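Charybdin (Charybdis maritima, PDB 2B7U) belongs to the ribosome-inactivating proteins, a family of plant toxins, and has its N-terminal part built on a mixed beta sheet. Local coordinates at residues L14-L19 with L60-R65; Q67-R72 with S143-S148. All coordinates share one frame; numbering follows the deposited sequence. Where two conformers were deposited one is given.

Contact 1: L14-L19 with L60-R65; sequences LDIERL and LKLTFR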
ATOM      1  N   LEU A  14       5.061  -4.227 -13.886  1.00 17.85           N
ATOM      2  CA  LEU A  14       6.335  -4.820 -13.502  1.00 17.78           C
ATOM      3  C   LEU A  14       6.369  -6.298 -13.856  1.00 17.52           C
ATOM      4  O   LEU A  14       5.435  -7.040 -13.529  1.00 15.71           O
ATOM      5  CB  LEU A  14       6.572  -4.632 -12.010  1.00 17.80           C
ATOM      6  CG  LEU A  14       7.949  -5.035 -11.476  1.00 17.83           C
ATOM      7  CD1 LEU A  14       9.055  -4.172 -12.059  1.00 18.64           C
ATOM      8  CD2 LEU A  14       7.967  -4.960  -9.971  1.00 18.85           C
ATOM      9  N   ASP A  15       7.435  -6.730 -14.530  1.00 18.69           N
ATOM     10  CA  ASP A  15       7.653  -8.163 -14.703  1.00 20.08           C
ATOM     11  C   ASP A  15       8.539  -8.703 -13.585  1.00 19.72           C
ATOM     12  O   ASP A  15       9.608  -8.170 -13.323  1.00 19.46           O
ATOM     13  CB  ASP A  15       8.252  -8.534 -16.046  1.00 21.30           C
ATOM     14  CG  ASP A  15       8.167 -10.045 -16.299  1.00 23.92           C
ATOM     15  OD1 ASP A  15       9.048 -10.805 -15.839  1.00 27.07           O
ATOM     16  OD2 ASP A  15       7.171 -10.513 -16.905  1.00 30.32           O
ATOM     17  N   ILE A  16       8.099  -9.792 -12.969  1.00 20.15           N
ATOM     18  CA  ILE A  16       8.729 -10.339 -11.782  1.00 21.39           C
ATOM     19  C   ILE A  16       9.919 -11.249 -12.093  1.00 22.15           C
ATOM     20  O   ILE A  16      10.766 -11.433 -11.233  1.00 22.81           O
ATOM     21  CB  ILE A  16       7.678 -11.114 -10.911  1.00 21.72           C
ATOM     22  CG1 ILE A  16       6.403 -10.295 -10.738  1.00 22.43           C
ATOM     23  CG2 ILE A  16       8.243 -11.493  -9.542  1.00 23.79           C
ATOM     24  CD1 ILE A  16       6.656  -8.937 -10.135  1.00 20.78           C
ATOM     25  N   GLU A  17      10.009 -11.800 -13.304  1.00 23.03           N
ATOM     26  CA  GLU A  17      11.026 -12.827 -13.587  1.00 24.59           C
ATOM     27  C   GLU A  17      12.477 -12.372 -13.413  1.00 24.57           C
ATOM     28  O   GLU A  17      13.274 -13.077 -12.781  1.00 25.17           O
ATOM     29  CB  GLU A  17      10.822 -13.413 -14.982  1.00 24.24           C
ATOM     30  CG  GLU A  17      11.730 -14.593 -15.270  1.00 25.49           C
ATOM     31  CD  GLU A  17      11.566 -15.132 -16.670  1.00 26.29           C
ATOM     32  OE1 GLU A  17      10.682 -14.647 -17.410  1.00 28.11           O
ATOM     33  OE2 GLU A  17      12.343 -16.042 -17.037  1.00 29.48           O
ATOM     34  N   ARG A  18      12.814 -11.206 -13.960  1.00 25.38           N
ATOM     35  CA  ARG A  18      14.187 -10.664 -13.897  1.00 26.14           C
ATOM     36  C   ARG A  18      14.377  -9.674 -12.731  1.00 25.06           C
ATOM     37  O   ARG A  18      15.397  -8.981 -12.653  1.00 25.60           O
ATOM     38  CB  ARG A  18      14.572 -10.031 -15.259  1.00 27.61           C
ATOM     39  CG  ARG A  18      14.519  -8.486 -15.415  1.00 30.73           C
ATOM     40  CD  ARG A  18      13.214  -7.863 -14.949  1.00 34.90           C
ATOM     41  NE  ARG A  18      13.316  -6.411 -14.744  1.00 35.65           N
ATOM     42  CZ  ARG A  18      12.555  -5.718 -13.896  1.00 38.44           C
ATOM     43  NH1 ARG A  18      11.648  -6.337 -13.151  1.00 39.92           N
ATOM     44  NH2 ARG A  18      12.699  -4.399 -13.779  1.00 38.49           N
ATOM     45  N   LEU A  19      13.399  -9.627 -11.829  1.00 23.85           N
ATOM     46  CA  LEU A  19      13.352  -8.621 -10.770  1.00 22.81           C
ATOM     47  C   LEU A  19      14.588  -8.725  -9.868  1.00 21.61           C
ATOM     48  O   LEU A  19      14.940  -9.816  -9.417  1.00 21.48           O
ATOM     49  CB  LEU A  19      12.085  -8.826  -9.917  1.00 22.83           C
ATOM     50  CG  LEU A  19      11.138  -7.671  -9.583  1.00 25.58           C
ATOM     51  CD1 LEU A  19      10.437  -7.957  -8.258  1.00 24.25           C
ATOM     52  CD2 LEU A  19      11.790  -6.349  -9.569  1.00 23.84           C
ATOM     53  N   LEU A  60      -2.004  -1.621 -11.084  1.00 15.33           N
ATOM     54  CA  LEU A  60      -0.682  -2.222 -10.952  1.00 15.21           C
ATOM     55  C   LEU A  60      -0.737  -3.564 -11.672  1.00 15.27           C
ATOM     56  O   LEU A  60      -1.396  -4.478 -11.217  1.00 14.49           O
ATOM     57  CB  LEU A  60      -0.338  -2.424  -9.475  1.00 15.92           C
ATOM     58  CG  LEU A  60       0.892  -3.265  -9.148  1.00 16.41           C
ATOM     59  CD1 LEU A  60       2.158  -2.645  -9.717  1.00 17.94           C
ATOM     60  CD2 LEU A  60       0.995  -3.502  -7.625  1.00 17.88           C
ATOM     61  N   LYS A  61      -0.050  -3.656 -12.803  1.00 15.51           N
ATOM     62  CA  LYS A  61      -0.053  -4.878 -13.609  1.00 16.92           C
ATOM     63  C   LYS A  61       1.224  -5.653 -13.318  1.00 16.67           C
ATOM     64  O   LYS A  61       2.337  -5.119 -13.446  1.00 17.40           O
ATOM     65  CB  LYS A  61      -0.150  -4.526 -15.098  1.00 16.84           C
ATOM     66  CG  LYS A  61      -0.377  -5.717 -16.022  1.00 20.30           C
ATOM     67  CD  LYS A  61      -0.975  -5.185 -17.337  1.00 21.20           C
ATOM     68  CE  LYS A  61      -0.997  -6.172 -18.454  1.00 25.39           C
ATOM     69  NZ  LYS A  61      -1.366  -5.476 -19.736  1.00 27.37           N
ATOM     70  N   LEU A  62       1.071  -6.902 -12.896  1.00 16.40           N
ATOM     71  CA  LEU A  62       2.200  -7.742 -12.517  1.00 15.82           C
ATOM     72  C   LEU A  62       2.210  -8.960 -13.413  1.00 15.52           C
ATOM     73  O   LEU A  62       1.197  -9.613 -13.554  1.00 15.78           O
ATOM     74  CB  LEU A  62       2.073  -8.191 -11.070  1.00 16.16           C
ATOM     75  CG  LEU A  62       2.009  -7.089 -10.016  1.00 16.41           C
ATOM     76  CD1 LEU A  62       1.792  -7.705  -8.631  1.00 18.01           C
ATOM     77  CD2 LEU A  62       3.228  -6.229 -10.036  1.00 18.02           C
ATOM     78  N   THR A  63       3.370  -9.257 -13.982  1.00 15.93           N
ATOM     79  CA  THR A  63       3.477 -10.345 -14.941  1.00 16.72           C
ATOM     80  C   THR A  63       4.623 -11.261 -14.548  1.00 17.07           C
ATOM     81  O   THR A  63       5.676 -10.811 -14.079  1.00 17.43           O
ATOM     82  CB  THR A  63       3.706  -9.790 -16.339  0.65 17.68           C
ATOM     83  OG1 THR A  63       2.544  -9.066 -16.779  0.65 21.60           O
ATOM     84  CG2 THR A  63       3.974 -10.886 -17.285  0.65 18.17           C
ATOM     85  N   PHE A  64       4.424 -12.564 -14.749  1.00 16.74           N
ATOM     86  CA  PHE A  64       5.473 -13.540 -14.534  1.00 16.23           C
ATOM     87  C   PHE A  64       5.307 -14.700 -15.501  1.00 16.11           C
ATOM     88  O   PHE A  64       4.343 -15.453 -15.387  1.00 15.74           O
ATOM     89  CB  PHE A  64       5.422 -14.092 -13.114  1.00 16.61           C
ATOM     90  CG  PHE A  64       6.462 -15.141 -12.848  1.00 16.60           C
ATOM     91  CD1 PHE A  64       7.798 -14.847 -13.008  1.00 17.79           C
ATOM     92  CD2 PHE A  64       6.105 -16.407 -12.450  1.00 18.12           C
ATOM     93  CE1 PHE A  64       8.761 -15.813 -12.781  1.00 19.56           C
ATOM     94  CE2 PHE A  64       7.077 -17.383 -12.222  1.00 18.36           C
ATOM     95  CZ  PHE A  64       8.386 -17.082 -12.379  1.00 18.78           C
ATOM     96  N   ARG A  65       6.247 -14.844 -16.425  1.00 16.51           N
ATOM     97  CA  ARG A  65       6.268 -15.971 -17.374  1.00 17.25           C
ATOM     98  C   ARG A  65       4.900 -16.204 -18.039  1.00 16.45           C
ATOM     99  O   ARG A  65       4.395 -17.323 -18.078  1.00 16.03           O
ATOM    100  CB  ARG A  65       6.769 -17.253 -16.694  1.00 17.57           C
ATOM    101  CG  ARG A  65       8.211 -17.152 -16.248  1.00 19.58           C
ATOM    102  CD  ARG A  65       8.762 -18.463 -15.706  1.00 21.68           C
ATOM    103  NE  ARG A  65      10.185 -18.310 -15.417  1.00 25.79           N
ATOM    104  CZ  ARG A  65      10.862 -18.985 -14.486  1.00 29.33           C
ATOM    105  NH1 ARG A  65      12.170 -18.750 -14.332  1.00 31.32           N
ATOM    106  NH2 ARG A  65      10.265 -19.888 -13.713  1.00 31.57           N
TER
HETATM  107  O   HOH W   1       8.428 -13.225 -17.182  1.00 27.30           O
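Leu14 and Asp15 run parallel to Leu62 and Thr63, and three backbone hydrogen bonds close the ladder. Leu14 N gives to Lys61 O at 2.9 Å, Thr63 N gives to Leu14 O at 3.1 Å, and Ile16 N gives to Thr63 O at 2.9 Å, the last almost straight at 169°. The packed part lies on the sheet face of Leu14 and Leu62. There Leu62 CD2 touches Leu14 CB at 4.2 Å, and helix 151-170 covers both leucines through Phe165. Ile16, already beyond the strand, adds CD1 to the same methyl and is backed by Leu138 of helix 135-147. Phe64 extends this layer: with CG anti to the backbone N (chi1 178°), its ring presents an edge to the Glu17 backbone, CD1 lying 3.8 Å from Glu17 N.

The other side is looser and wetter. Asp15 OD1 takes the Glu17 N-H from above its carboxylate plane at 2.9 Å, forming an Asx turn. A water joins Asp15 OD1, Glu17 OE1 and Arg65 N. Farther out, the extended Glu17 chain brings OE2 to the edge of the Arg65 guanidinium, 3.5 Å from NE, with carboxylate and guanidinium planes 83° apart, a salt bridge between two exposed side chains. An edge strand thus leaves the mixed sheet of the ribosome-inactivating fold through an Asx turn at Asp15 that overlaps a type I turn from Ile16 to Leu19, which leads to helix 21-35.

Contact 2: Q67-R72 with S143-S148; sequences QVTTVR and SKLAVS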
ATOM      1  N   GLN A  67       1.923 -15.180 -17.113  1.00 14.74           N
ATOM      2  CA  GLN A  67       0.850 -15.112 -16.151  1.00 14.46           C
ATOM      3  C   GLN A  67       0.720 -13.673 -15.717  1.00 16.04           C
ATOM      4  O   GLN A  67       1.732 -13.011 -15.501  1.00 17.11           O
ATOM      5  CB  GLN A  67       1.207 -15.968 -14.955  1.00 14.18           C
ATOM      6  CG  GLN A  67       1.471 -17.418 -15.328  1.00 14.51           C
ATOM      7  CD  GLN A  67       2.056 -18.198 -14.171  1.00 15.79           C
ATOM      8  OE1 GLN A  67       3.272 -18.154 -13.930  1.00 21.83           O
ATOM      9  NE2 GLN A  67       1.217 -18.951 -13.475  1.00 15.52           N
ATOM     10  N   VAL A  68      -0.504 -13.193 -15.587  1.00 15.85           N
ATOM     11  CA  VAL A  68      -0.699 -11.764 -15.323  1.00 16.49           C
ATOM     12  C   VAL A  68      -1.883 -11.539 -14.402  1.00 16.76           C
ATOM     13  O   VAL A  68      -2.895 -12.240 -14.443  1.00 17.22           O
ATOM     14  CB  VAL A  68      -0.962 -10.952 -16.639  0.65 17.22           C
ATOM     15  CG1 VAL A  68       0.044 -11.290 -17.686  0.65 17.20           C
ATOM     16  CG2 VAL A  68      -2.343 -11.189 -17.180  0.65 18.42           C
ATOM     17  N   THR A  69      -1.732 -10.545 -13.551  1.00 16.22           N
ATOM     18  CA  THR A  69      -2.860 -10.012 -12.846  1.00 16.82           C
ATOM     19  C   THR A  69      -2.713  -8.497 -12.815  1.00 16.17           C
ATOM     20  O   THR A  69      -1.630  -7.970 -12.963  1.00 16.43           O
ATOM     21  CB  THR A  69      -2.985 -10.610 -11.441  1.00 17.22           C
ATOM     22  OG1 THR A  69      -4.225 -10.187 -10.851  1.00 19.11           O
ATOM     23  CG2 THR A  69      -1.821 -10.229 -10.567  1.00 17.93           C
ATOM     24  N   THR A  70      -3.843  -7.831 -12.697  1.00 15.98           N
ATOM     25  CA  THR A  70      -3.880  -6.395 -12.526  1.00 15.58           C
ATOM     26  C   THR A  70      -4.620  -6.114 -11.235  1.00 16.10           C
ATOM     27  O   THR A  70      -5.723  -6.615 -11.047  1.00 14.94           O
ATOM     28  CB  THR A  70      -4.591  -5.692 -13.683  1.00 16.64           C
ATOM     29  OG1 THR A  70      -3.934  -6.032 -14.918  1.00 18.21           O
ATOM     30  CG2 THR A  70      -4.549  -4.185 -13.482  1.00 17.71           C
ATOM     31  N   VAL A  71      -4.007  -5.293 -10.384  1.00 14.66           N
ATOM     32  CA  VAL A  71      -4.609  -4.911  -9.110  1.00 15.21           C
ATOM     33  C   VAL A  71      -5.009  -3.445  -9.178  1.00 14.78           C
ATOM     34  O   VAL A  71      -4.242  -2.614  -9.650  1.00 15.36           O
ATOM     35  CB  VAL A  71      -3.633  -5.159  -7.930  1.00 15.81           C
ATOM     36  CG1 VAL A  71      -4.304  -4.863  -6.634  1.00 17.36           C
ATOM     37  CG2 VAL A  71      -3.157  -6.641  -7.958  1.00 17.68           C
ATOM     38  N   ARG A  72      -6.198  -3.127  -8.696  1.00 13.45           N
ATOM     39  CA  ARG A  72      -6.686  -1.734  -8.695  1.00 13.87           C
ATOM     40  C   ARG A  72      -6.610  -1.226  -7.262  1.00 13.32           C
ATOM     41  O   ARG A  72      -7.076  -1.874  -6.346  1.00 14.14           O
ATOM     42  CB  ARG A  72      -8.105  -1.667  -9.183  1.00 14.71           C
ATOM     43  CG  ARG A  72      -8.577  -0.278  -9.447  1.00 16.79           C
ATOM     44  CD  ARG A  72      -9.657  -0.245 -10.517  1.00 18.72           C
ATOM     45  NE  ARG A  72      -9.162  -0.622 -11.849  1.00 18.86           N
ATOM     46  CZ  ARG A  72      -9.948  -0.778 -12.910  1.00 20.57           C
ATOM     47  NH1 ARG A  72     -11.264  -0.610 -12.807  1.00 20.45           N
ATOM     48  NH2 ARG A  72      -9.416  -1.113 -14.077  1.00 22.70           N
ATOM     49  N   SER A 143       0.801 -15.897  -9.934  1.00 16.32           N
ATOM     50  CA  SER A 143       0.257 -17.149 -10.468  1.00 16.90           C
ATOM     51  C   SER A 143      -1.108 -17.472  -9.883  1.00 16.64           C
ATOM     52  O   SER A 143      -2.038 -17.845 -10.592  1.00 16.71           O
ATOM     53  CB  SER A 143       1.217 -18.302 -10.191  1.00 17.84           C
ATOM     54  OG  SER A 143       2.449 -18.073 -10.821  1.00 22.70           O
ATOM     55  N   LYS A 144      -1.245 -17.317  -8.570  1.00 15.59           N
ATOM     56  CA  LYS A 144      -2.504 -17.627  -7.928  1.00 15.60           C
ATOM     57  C   LYS A 144      -3.589 -16.618  -8.295  1.00 15.74           C
ATOM     58  O   LYS A 144      -4.712 -16.985  -8.574  1.00 16.44           O
ATOM     59  CB  LYS A 144      -2.329 -17.681  -6.415  1.00 16.40           C
ATOM     60  CG  LYS A 144      -1.486 -18.841  -5.950  1.00 18.14           C
ATOM     61  CD  LYS A 144      -2.182 -20.173  -6.136  1.00 23.79           C
ATOM     62  CE  LYS A 144      -1.357 -21.324  -5.519  1.00 25.54           C
ATOM     63  NZ  LYS A 144      -0.693 -20.948  -4.230  1.00 30.07           N
ATOM     64  N   LEU A 145      -3.257 -15.332  -8.296  1.00 14.58           N
ATOM     65  CA  LEU A 145      -4.258 -14.331  -8.607  1.00 15.36           C
ATOM     66  C   LEU A 145      -4.764 -14.451 -10.045  1.00 15.20           C
ATOM     67  O   LEU A 145      -5.955 -14.234 -10.309  1.00 15.68           O
ATOM     68  CB  LEU A 145      -3.734 -12.915  -8.283  1.00 15.32           C
ATOM     69  CG  LEU A 145      -3.608 -12.608  -6.782  1.00 16.56           C
ATOM     70  CD1 LEU A 145      -2.818 -11.340  -6.568  1.00 16.72           C
ATOM     71  CD2 LEU A 145      -4.970 -12.538  -6.097  1.00 15.42           C
ATOM     72  N   ALA A 146      -3.877 -14.860 -10.941  1.00 15.28           N
ATOM     73  CA  ALA A 146      -4.247 -15.065 -12.346  1.00 15.29           C
ATOM     74  C   ALA A 146      -5.410 -16.068 -12.503  1.00 15.48           C
ATOM     75  O   ALA A 146      -6.279 -15.877 -13.352  1.00 15.27           O
ATOM     76  CB  ALA A 146      -3.047 -15.527 -13.150  1.00 14.62           C
ATOM     77  N   VAL A 147      -5.435 -17.116 -11.676  1.00 15.35           N
ATOM     78  CA  VAL A 147      -6.382 -18.242 -11.910  1.00 16.16           C
ATOM     79  C   VAL A 147      -7.142 -18.811 -10.726  1.00 16.71           C
ATOM     80  O   VAL A 147      -8.124 -19.520 -10.915  1.00 16.29           O
ATOM     81  CB  VAL A 147      -5.652 -19.431 -12.592  1.00 17.23           C
ATOM     82  CG1 VAL A 147      -4.978 -18.941 -13.854  1.00 18.26           C
ATOM     83  CG2 VAL A 147      -4.665 -20.109 -11.631  1.00 17.29           C
ATOM     84  N   SER A 148      -6.687 -18.573  -9.501  1.00 16.55           N
ATOM     85  CA  SER A 148      -7.267 -19.323  -8.382  1.00 17.99           C
ATOM     86  C   SER A 148      -8.667 -18.843  -8.029  1.00 17.98           C
ATOM     87  O   SER A 148      -8.930 -17.661  -8.057  1.00 18.35           O
ATOM     88  CB  SER A 148      -6.369 -19.262  -7.156  1.00 18.97           C
ATOM     89  OG  SER A 148      -6.951 -20.035  -6.105  1.00 21.09           O
TER
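Gln67, at the start of the strand, meets Ser143 of the helix with its side-chain amide. CG lies anti to the carbonyl carbon (chi1 -58°) and the chain is extended beyond it, which carries the amide across to the serine; its carbon CD comes within 3.4 Å of Ser143 OG. That hydroxyl is hydrogen-bonded within its own helix, to the carbonyl of Gln139. Val68 CB points away from the helix, and the residue contributes backbone instead: its O lies 3.5 Å from Ala146 CB. The small methyl matches the close approach of the main chains, for the Thr69 and Ala146 CA atoms are 5.3 Å apart.

Thr69 points at the helix and crosses Leu145 obliquely. Both branches of Thr69 lie against the Leu145 methylene, OG1 at 3.8 Å and CG2 at 4.0 Å from Leu145 CB. OG1 stands anti to the backbone N (chi1 -172°), and this buried hydroxyl is satisfied by a hydrogen bond to Gln84 O on the next strand. Leu145 reaches on to Tyr83 of strand 80-84 and to Leu158 and Val161 of helix 151-170. With axes 6.8 Å apart and crossing at 77°, the helical segment 143-147 lies nearly square across strand 67-72, an alpha-on-beta layer within the N-terminal part of the ribosome-inactivating fold.

In the fold
The two contacts lie on the same side of the chain's centre, with their own centres about 11 Å apart, and come in series along the chain. Both reach the same mixed sheet: contact 1 pairs strands 7-15 and 56-64, while contact 2 sets helix 135-147 against strand 67-74. Strands 56-64 and 67-74 are consecutive, antiparallel neighbours, joined by probable hydrogen bonds from Leu60 N to Val71 O (2.8 Å) and from Leu62 N to Thr69 O (2.9 Å). Helix 135-147 also touches Leu62 and Phe64, and helix 151-170 borders both contacts. Together the two contacts span the first three strands of the sheet and one helix laid over them.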